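PDB 3MUQ: uncharacterized conserved protein from Vibrio parahaemolyticus, which is of unknown function but belongs to the periplasmic binding protein superfamily and is probably an exported protein that binds a small ligand. Local coordinates for residues A[76-81]-A[197-202]; A[7-12]-A[57-62]. One frame throughout, in Å; residues are numbered along the deposited sequence.

Interaction 1 of 2, residues A[76-81]-A[197-202]; sequences VLPRKL and PYQVIL
The amide of Gln199 lies between Lys80, over one face, and Pro78, near its oxygen and toward the other, while the Tyr198 ring meets His61 outside the contact. Lys80 CE sits almost directly over the amide carbon, 3.6 Å from Gln199 CD. This follows from the lysine torsions, since CG points away from the carbonyl carbon and the chain then folds at chi2 (-81°), laying CD and CE across the glutamine. Pro78 CB approaches Gln199 OE1 to 3.3 Å from well off the amide plane, and the same ring carbon packs on Ile201 CG1. Glu66 OE1 accepts a hydrogen bond from Gln199 NE2, which helps to hold the amide in this rotation. Beyond it, a water joins Lys80 NZ to Pro197 O. On the face carrying Arg79 and Val200, Leu81 CG rests 3.9 Å from Val200 CG1, whereas the Arg79 guanidinium leaves the contact for a salt bridge with Asp221.

The backbones are antiparallel, with segment axes at 144°. Val200 N reaches Arg79 O at 2.9 Å, with a return bond from Arg79 N, and Leu81 N meets Tyr198 O at 2.8 Å. Val76 and Leu202 form a second two-bond pair, but two residues intervene between Val76 and Arg79 and only one, Ile201, between Val200 and Leu202. The extra residue makes a beta bulge at the corner near Leu77, whose phi is 42°. There a water donates to both Leu77 O (2.6 Å) and Val200 O. Lys80 also lies at the dimer interface, its N bonded to Tyr83 OH of the second subunit. The long strand 78-90, running antiparallel to strand 195-203, is consistent with the strands that pass between the lobes of periplasmic-binding-protein folds.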
ATOM      1  N   VAL A  76     -14.582 -11.578  -2.319  1.00 16.22           N
ATOM      2  CA  VAL A  76     -15.030 -10.392  -1.603  1.00 14.15           C
ATOM      3  C   VAL A  76     -13.858  -9.708  -0.908  1.00 15.46           C
ATOM      4  O   VAL A  76     -12.773 -10.276  -0.819  1.00 14.86           O
ATOM      5  CB  VAL A  76     -16.085 -10.749  -0.529  1.00 20.52           C
ATOM      6  CG1 VAL A  76     -17.343 -11.356  -1.168  1.00 21.92           C
ATOM      7  CG2 VAL A  76     -15.483 -11.693   0.512  1.00 15.91           C
ATOM      8  N   LEU A  77     -14.111  -8.500  -0.395  1.00 14.47           N
ATOM      9  CA  LEU A  77     -13.096  -7.634   0.215  1.00 13.78           C
ATOM     10  C   LEU A  77     -11.770  -7.586  -0.536  1.00  9.34           C
ATOM     11  O   LEU A  77     -10.707  -7.782   0.056  1.00 15.82           O
ATOM     12  CB  LEU A  77     -12.857  -8.020   1.677  1.00 17.90           C
ATOM     13  CG  LEU A  77     -14.080  -7.862   2.570  1.00 26.30           C
ATOM     14  CD1 LEU A  77     -13.748  -8.219   4.014  1.00 28.88           C
ATOM     15  CD2 LEU A  77     -14.589  -6.417   2.445  1.00 26.10           C
ATOM     16  N   PRO A  78     -11.822  -7.293  -1.839  1.00 12.37           N
ATOM     17  CA  PRO A  78     -10.569  -7.189  -2.580  1.00 14.84           C
ATOM     18  C   PRO A  78      -9.766  -5.995  -2.079  1.00 19.56           C
ATOM     19  O   PRO A  78     -10.324  -4.937  -1.773  1.00 16.64           O
ATOM     20  CB  PRO A  78     -11.037  -6.954  -4.008  1.00 15.16           C
ATOM     21  CG  PRO A  78     -12.355  -6.301  -3.842  1.00 17.76           C
ATOM     22  CD  PRO A  78     -12.982  -7.057  -2.710  1.00 19.61           C
ATOM     23  N   ARG A  79      -8.458  -6.179  -1.986  1.00 14.00           N
ATOM     24  CA  ARG A  79      -7.596  -5.146  -1.467  1.00 18.90           C
ATOM     25  C   ARG A  79      -6.335  -5.096  -2.272  1.00 19.52           C
ATOM     26  O   ARG A  79      -5.737  -6.135  -2.588  1.00 19.56           O
ATOM     27  CB  ARG A  79      -7.263  -5.409  -0.006  1.00 21.70           C
ATOM     28  CG  ARG A  79      -8.390  -5.016   0.932  1.00 22.13           C
ATOM     29  CD  ARG A  79      -8.415  -5.937   2.104  1.00 20.65           C
ATOM     30  NE  ARG A  79      -9.416  -5.558   3.090  1.00 22.64           N
ATOM     31  CZ  ARG A  79      -9.399  -5.983   4.344  1.00 23.29           C
ATOM     32  NH1 ARG A  79      -8.432  -6.806   4.733  1.00 14.47           N
ATOM     33  NH2 ARG A  79     -10.338  -5.596   5.203  1.00 23.19           N
ATOM     34  N   LYS A  80      -5.924  -3.876  -2.594  1.00 15.11           N
ATOM     35  CA  LYS A  80      -4.671  -3.675  -3.309  1.00 21.48           C
ATOM     36  C   LYS A  80      -3.515  -3.780  -2.322  1.00 19.21           C
ATOM     37  O   LYS A  80      -3.493  -3.087  -1.318  1.00 24.98           O
ATOM     38  CB  LYS A  80      -4.692  -2.316  -4.014  1.00 23.49           C
ATOM     39  CG  LYS A  80      -5.791  -2.212  -5.078  1.00 20.89           C
ATOM     40  CD  LYS A  80      -5.356  -2.863  -6.391  1.00 22.12           C
ATOM     41  CE  LYS A  80      -6.482  -2.858  -7.420  1.00 16.28           C
ATOM     42  NZ  LYS A  80      -5.997  -3.334  -8.757  1.00 23.74           N
ATOM     43  N   LEU A  81      -2.581  -4.684  -2.597  1.00 15.84           N
ATOM     44  CA  LEU A  81      -1.421  -4.908  -1.745  1.00 17.53           C
ATOM     45  C   LEU A  81      -0.263  -3.969  -2.052  1.00 17.45           C
ATOM     46  O   LEU A  81       0.463  -3.533  -1.151  1.00 23.30           O
ATOM     47  CB  LEU A  81      -0.916  -6.337  -1.935  1.00 26.13           C
ATOM     48  CG  LEU A  81      -1.480  -7.393  -1.005  1.00 37.58           C
ATOM     49  CD1 LEU A  81      -0.806  -8.721  -1.270  1.00 36.64           C
ATOM     50  CD2 LEU A  81      -1.251  -6.951   0.422  1.00 47.22           C
ATOM     51  N   PRO A 197      -0.267  -4.047 -10.444  1.00 16.75           N
ATOM     52  CA  PRO A 197      -1.053  -3.903  -9.217  1.00 19.23           C
ATOM     53  C   PRO A 197      -1.401  -5.298  -8.678  1.00 24.31           C
ATOM     54  O   PRO A 197      -1.907  -6.132  -9.438  1.00 19.75           O
ATOM     55  CB  PRO A 197      -2.345  -3.236  -9.707  1.00 21.76           C
ATOM     56  CG  PRO A 197      -2.240  -3.153 -11.228  1.00 26.83           C
ATOM     57  CD  PRO A 197      -1.108  -4.019 -11.651  1.00 19.57           C
ATOM     58  N   TYR A 198      -1.132  -5.538  -7.400  1.00 16.46           N
ATOM     59  CA  TYR A 198      -1.456  -6.807  -6.757  1.00 16.96           C
ATOM     60  C   TYR A 198      -2.700  -6.691  -5.907  1.00 21.58           C
ATOM     61  O   TYR A 198      -2.856  -5.729  -5.162  1.00 19.55           O
ATOM     62  CB  TYR A 198      -0.315  -7.252  -5.843  1.00 16.17           C
ATOM     63  CG  TYR A 198       0.825  -7.899  -6.584  1.00 23.84           C
ATOM     64  CD1 TYR A 198       1.630  -7.155  -7.429  1.00 24.79           C
ATOM     65  CD2 TYR A 198       1.092  -9.259  -6.448  1.00 26.30           C
ATOM     66  CE1 TYR A 198       2.663  -7.736  -8.126  1.00 31.38           C
ATOM     67  CE2 TYR A 198       2.133  -9.849  -7.137  1.00 28.80           C
ATOM     68  CZ  TYR A 198       2.916  -9.080  -7.973  1.00 36.77           C
ATOM     69  OH  TYR A 198       3.954  -9.646  -8.668  1.00 47.88           O
ATOM     70  N   GLN A 199      -3.578  -7.684  -5.999  1.00 15.02           N
ATOM     71  CA  GLN A 199      -4.714  -7.752  -5.095  1.00 17.35           C
ATOM     72  C   GLN A 199      -4.756  -9.064  -4.335  1.00 19.20           C
ATOM     73  O   GLN A 199      -4.397 -10.132  -4.858  1.00 17.76           O
ATOM     74  CB  GLN A 199      -6.043  -7.603  -5.842  1.00 20.67           C
ATOM     75  CG  GLN A 199      -6.362  -6.214  -6.310  1.00 24.54           C
ATOM     76  CD  GLN A 199      -7.850  -6.020  -6.515  1.00 25.09           C
ATOM     77  OE1 GLN A 199      -8.547  -5.502  -5.641  1.00 23.59           O
ATOM     78  NE2 GLN A 199      -8.344  -6.443  -7.666  1.00 26.56           N
ATOM     79  N   VAL A 200      -5.236  -8.977  -3.107  1.00 14.45           N
ATOM     80  CA  VAL A 200      -5.560 -10.154  -2.333  1.00 17.83           C
ATOM     81  C   VAL A 200      -7.070 -10.109  -2.148  1.00 17.85           C
ATOM     82  O   VAL A 200      -7.637  -9.065  -1.769  1.00 14.01           O
ATOM     83  CB  VAL A 200      -4.810 -10.165  -0.972  1.00 13.50           C
ATOM     84  CG1 VAL A 200      -5.010  -8.851  -0.250  1.00 18.72           C
ATOM     85  CG2 VAL A 200      -5.295 -11.324  -0.098  1.00 18.11           C
ATOM     86  N   ILE A 201      -7.724 -11.226  -2.458  1.00 11.85           N
ATOM     87  CA  ILE A 201      -9.181 -11.293  -2.427  1.00 12.04           C
ATOM     88  C   ILE A 201      -9.655 -12.555  -1.718  1.00 15.83           C
ATOM     89  O   ILE A 201      -9.198 -13.666  -2.016  1.00 15.48           O
ATOM     90  CB  ILE A 201      -9.754 -11.282  -3.859  1.00 15.18           C
ATOM     91  CG1 ILE A 201      -9.104 -10.158  -4.668  1.00 14.09           C
ATOM     92  CG2 ILE A 201     -11.288 -11.158  -3.837  1.00 12.29           C
ATOM     93  CD1 ILE A 201      -9.476 -10.169  -6.153  1.00 15.17           C
ATOM     94  N   LEU A 202     -10.582 -12.375  -0.790  1.00 16.93           N
ATOM     95  CA  LEU A 202     -11.112 -13.474  -0.004  1.00 15.72           C
ATOM     96  C   LEU A 202     -12.146 -14.272  -0.787  1.00 15.90           C
ATOM     97  O   LEU A 202     -12.976 -13.701  -1.491  1.00 14.46           O
ATOM     98  CB  LEU A 202     -11.784 -12.920   1.241  1.00 11.71           C
ATOM     99  CG  LEU A 202     -10.898 -11.994   2.067  1.00 16.36           C
ATOM    100  CD1 LEU A 202     -11.679 -11.519   3.301  1.00 18.47           C
ATOM    101  CD2 LEU A 202      -9.610 -12.712   2.452  1.00 13.93           C
TER
HETATM  102  O   HOH W   1      -8.679  -9.297   0.836  1.00 11.07           O
HETATM  103  O   HOH W   2      -4.866  -5.914  -9.280  1.00 25.42           O

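Interaction 2 of 2, residues A[7-12]-A[57-62]; sequences VRLATT and LVMTHA
Leu9 and Ala10 run parallel to Leu57 and Val58, with segment axes 23° apart. Ala10 N bonds Leu57 O at 3.1 Å. Met59 N returns a bond to Ala10 O at 2.9 Å, while the one from Leu57 N to Arg8 O is weak. On the face shared by Leu9, Leu57 and selenomethionine Met59, Leu9 CD1 bends over the neighbouring strand, 3.6 Å from Leu57 O and within packing distance of Leu57 CG and Met59 CB. Leu57 CD2 in turn touches Val7 CG1, while helix 213-224 covers Leu57 and Met59. Ala10 and Val58 meet on the other face, against helix 43-51.

At the C-terminal end the ladder changes character. Thr12 and Ala62, each at the N-cap of the following helix, mark where the two strands give way to helices. Here Thr12 OG1 lies at the edge of the His61 ring, 3.4 Å from CE1, while bonding to Thr15 OG1. Thr12 N stands 3.9 Å from Met59 O, too far for the next backbone bond, and the Thr11 hydroxyl donates to that carbonyl instead, at 2.6 Å from OG1 to O. A trans chi1 (-165°) aims OG1 across the gap, and it arrives tilted 26° from the carbonyl plane. Thus, where the strands part, the buried Met59 carbonyl is satisfied by the Thr11 hydroxyl in place of the missing backbone N-H.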
ATOM      1  N   VAL A   7      -4.584 -21.871   6.527  1.00 20.50           N
ATOM      2  CA  VAL A   7      -5.106 -20.937   5.549  1.00 17.37           C
ATOM      3  C   VAL A   7      -4.510 -21.307   4.201  1.00 22.02           C
ATOM      4  O   VAL A   7      -3.299 -21.378   4.059  1.00 22.98           O
ATOM      5  CB  VAL A   7      -4.701 -19.486   5.888  1.00 14.84           C
ATOM      6  CG1 VAL A   7      -5.322 -18.520   4.883  1.00 12.05           C
ATOM      7  CG2 VAL A   7      -5.108 -19.127   7.331  1.00 13.20           C
ATOM      8  N   ARG A   8      -5.357 -21.569   3.219  1.00 16.11           N
ATOM      9  CA  ARG A   8      -4.881 -21.925   1.896  1.00 14.55           C
ATOM     10  C   ARG A   8      -4.944 -20.707   0.978  1.00 15.27           C
ATOM     11  O   ARG A   8      -6.009 -20.106   0.811  1.00 16.46           O
ATOM     12  CB  ARG A   8      -5.713 -23.086   1.331  1.00 21.89           C
ATOM     13  CG  ARG A   8      -5.683 -24.328   2.202  1.00 31.93           C
ATOM     14  CD  ARG A   8      -6.490 -25.470   1.594  1.00 52.38           C
ATOM     15  NE  ARG A   8      -7.922 -25.190   1.562  1.00 55.72           N
ATOM     16  CZ  ARG A   8      -8.595 -24.627   2.559  1.00 50.37           C
ATOM     17  NH1 ARG A   8      -7.964 -24.297   3.684  1.00 49.31           N
ATOM     18  NH2 ARG A   8      -9.900 -24.392   2.427  1.00 35.86           N
ATOM     19  N   LEU A   9      -3.796 -20.363   0.393  1.00 16.88           N
ATOM     20  CA  LEU A   9      -3.656 -19.227  -0.513  1.00 12.18           C
ATOM     21  C   LEU A   9      -3.346 -19.709  -1.918  1.00 18.57           C
ATOM     22  O   LEU A   9      -2.364 -20.421  -2.124  1.00 18.10           O
ATOM     23  CB  LEU A   9      -2.489 -18.327  -0.056  1.00 11.65           C
ATOM     24  CG  LEU A   9      -2.094 -17.205  -1.024  1.00 14.41           C
ATOM     25  CD1 LEU A   9      -3.238 -16.164  -1.168  1.00 12.01           C
ATOM     26  CD2 LEU A   9      -0.785 -16.537  -0.597  1.00 15.16           C
ATOM     27  N   ALA A  10      -4.176 -19.332  -2.887  1.00 16.50           N
ATOM     28  CA  ALA A  10      -3.823 -19.546  -4.290  1.00 17.66           C
ATOM     29  C   ALA A  10      -3.127 -18.295  -4.802  1.00 16.75           C
ATOM     30  O   ALA A  10      -3.610 -17.172  -4.591  1.00 17.34           O
ATOM     31  CB  ALA A  10      -5.073 -19.860  -5.153  1.00 10.95           C
ATOM     32  N   THR A  11      -1.986 -18.468  -5.460  1.00 18.96           N
ATOM     33  CA  THR A  11      -1.328 -17.321  -6.092  1.00 23.46           C
ATOM     34  C   THR A  11      -0.664 -17.739  -7.395  1.00 21.84           C
ATOM     35  O   THR A  11      -0.774 -18.892  -7.807  1.00 23.56           O
ATOM     36  CB  THR A  11      -0.273 -16.669  -5.152  1.00 24.08           C
ATOM     37  OG1 THR A  11       0.086 -15.367  -5.642  1.00 18.10           O
ATOM     38  CG2 THR A  11       0.965 -17.552  -5.042  1.00 23.62           C
ATOM     39  N   THR A  12       0.034 -16.808  -8.041  1.00 15.67           N
ATOM     40  CA  THR A  12       0.702 -17.124  -9.299  1.00 22.08           C
ATOM     41  C   THR A  12       2.098 -17.732  -9.122  1.00 23.08           C
ATOM     42  O   THR A  12       2.759 -17.544  -8.104  1.00 21.10           O
ATOM     43  CB  THR A  12       0.860 -15.888 -10.201  1.00 26.00           C
ATOM     44  OG1 THR A  12       1.933 -15.076  -9.712  1.00 28.28           O
ATOM     45  CG2 THR A  12      -0.438 -15.075 -10.251  1.00 27.71           C
ATOM     46  N   LEU A  57      -8.358 -17.816   0.041  1.00 13.84           N
ATOM     47  CA  LEU A  57      -8.194 -16.509  -0.582  1.00 15.23           C
ATOM     48  C   LEU A  57      -7.188 -16.586  -1.723  1.00 17.01           C
ATOM     49  O   LEU A  57      -6.456 -17.573  -1.853  1.00 16.55           O
ATOM     50  CB  LEU A  57      -7.790 -15.442   0.450  1.00 13.12           C
ATOM     51  CG  LEU A  57      -6.324 -15.360   0.918  1.00 14.94           C
ATOM     52  CD1 LEU A  57      -6.112 -14.105   1.777  1.00 15.66           C
ATOM     53  CD2 LEU A  57      -5.899 -16.622   1.685  1.00  8.38           C
ATOM     54  N   VAL A  58      -7.151 -15.542  -2.549  1.00 18.57           N
ATOM     55  CA  VAL A  58      -6.260 -15.508  -3.698  1.00 11.31           C
ATOM     56  C   VAL A  58      -5.426 -14.230  -3.742  1.00 14.98           C
ATOM     57  O   VAL A  58      -5.836 -13.174  -3.246  1.00 15.13           O
ATOM     58  CB  VAL A  58      -7.030 -15.619  -5.044  1.00 21.28           C
ATOM     59  CG1 VAL A  58      -7.855 -16.910  -5.117  1.00 16.82           C
ATOM     60  CG2 VAL A  58      -7.912 -14.406  -5.232  1.00 24.13           C
HETATM   61  N   MSE A  59      -4.247 -14.334  -4.341  1.00 15.54           N
HETATM   62  CA  MSE A  59      -3.389 -13.175  -4.540  1.00 15.24           C
HETATM   63  C   MSE A  59      -2.884 -13.193  -5.969  1.00 17.64           C
HETATM   64  O   MSE A  59      -2.115 -14.071  -6.334  1.00 19.43           O
HETATM   65  CB  MSE A  59      -2.208 -13.223  -3.575  1.00 14.23           C
HETATM   66  CG  MSE A  59      -1.203 -12.078  -3.753  1.00 14.52           C
HETATM   67 SE   MSE A  59       0.356 -12.280  -2.586  0.59 25.62          SE
HETATM   68  CE  MSE A  59      -0.564 -12.231  -0.846  1.00 20.43           C
ATOM     69  N   THR A  60      -3.339 -12.248  -6.783  1.00 13.62           N
ATOM     70  CA  THR A  60      -2.921 -12.178  -8.173  1.00 13.06           C
ATOM     71  C   THR A  60      -2.607 -10.723  -8.549  1.00 19.35           C
ATOM     72  O   THR A  60      -2.781  -9.802  -7.739  1.00 20.28           O
ATOM     73  CB  THR A  60      -4.006 -12.746  -9.127  1.00 32.84           C
ATOM     74  OG1 THR A  60      -5.240 -12.058  -8.910  1.00 25.60           O
ATOM     75  CG2 THR A  60      -4.232 -14.227  -8.874  1.00 29.95           C
ATOM     76  N   HIS A  61      -2.138 -10.520  -9.773  1.00 17.39           N
ATOM     77  CA  HIS A  61      -1.842  -9.183 -10.262  1.00 19.16           C
ATOM     78  C   HIS A  61      -2.427  -9.015 -11.662  1.00 22.00           C
ATOM     79  O   HIS A  61      -1.700  -8.729 -12.617  1.00 26.70           O
ATOM     80  CB  HIS A  61      -0.330  -8.929 -10.239  1.00 19.08           C
ATOM     81  CG  HIS A  61       0.477 -10.021 -10.877  1.00 29.25           C
ATOM     82  ND1 HIS A  61       0.893 -11.138 -10.186  1.00 32.95           N
ATOM     83  CD2 HIS A  61       0.945 -10.165 -12.140  1.00 28.53           C
ATOM     84  CE1 HIS A  61       1.580 -11.926 -10.996  1.00 30.68           C
ATOM     85  NE2 HIS A  61       1.626 -11.358 -12.187  1.00 30.28           N
ATOM     86  N   ALA A  62      -3.745  -9.207 -11.761  1.00 18.88           N
ATOM     87  CA  ALA A  62      -4.494  -9.154 -13.023  1.00 16.40           C
ATOM     88  C   ALA A  62      -5.829  -8.462 -12.782  1.00 17.15           C
ATOM     89  O   ALA A  62      -6.851  -9.121 -12.586  1.00 19.44           O
ATOM     90  CB  ALA A  62      -4.717 -10.568 -13.568  1.00 17.87           C
TER

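How the interactions relate
Strand 57-60 joins the two interactions: 7-12 borders one edge and 197-202 the other, the latter antiparallel. Probable backbone hydrogen bonds run from Ile201 N to Val58 O (2.8 Å) and from Gln199 N to Thr60 O (2.9 Å), and the two contact centres lie about 9 Å apart. Glu66 serves both, receiving Gln199 NE2 from interaction 1 and Thr60 OG1 from interaction 2, and the rings of Tyr198 and His61 meet with their planes about 35° apart. With strand 35-41 beyond 6-12, the strand order 35-41, 6-12, 57-60, 195-203, 78-90 matches that of a type II periplasmic-binding-protein lobe. No ligand site is assigned to these residues, so any role in binding stays open.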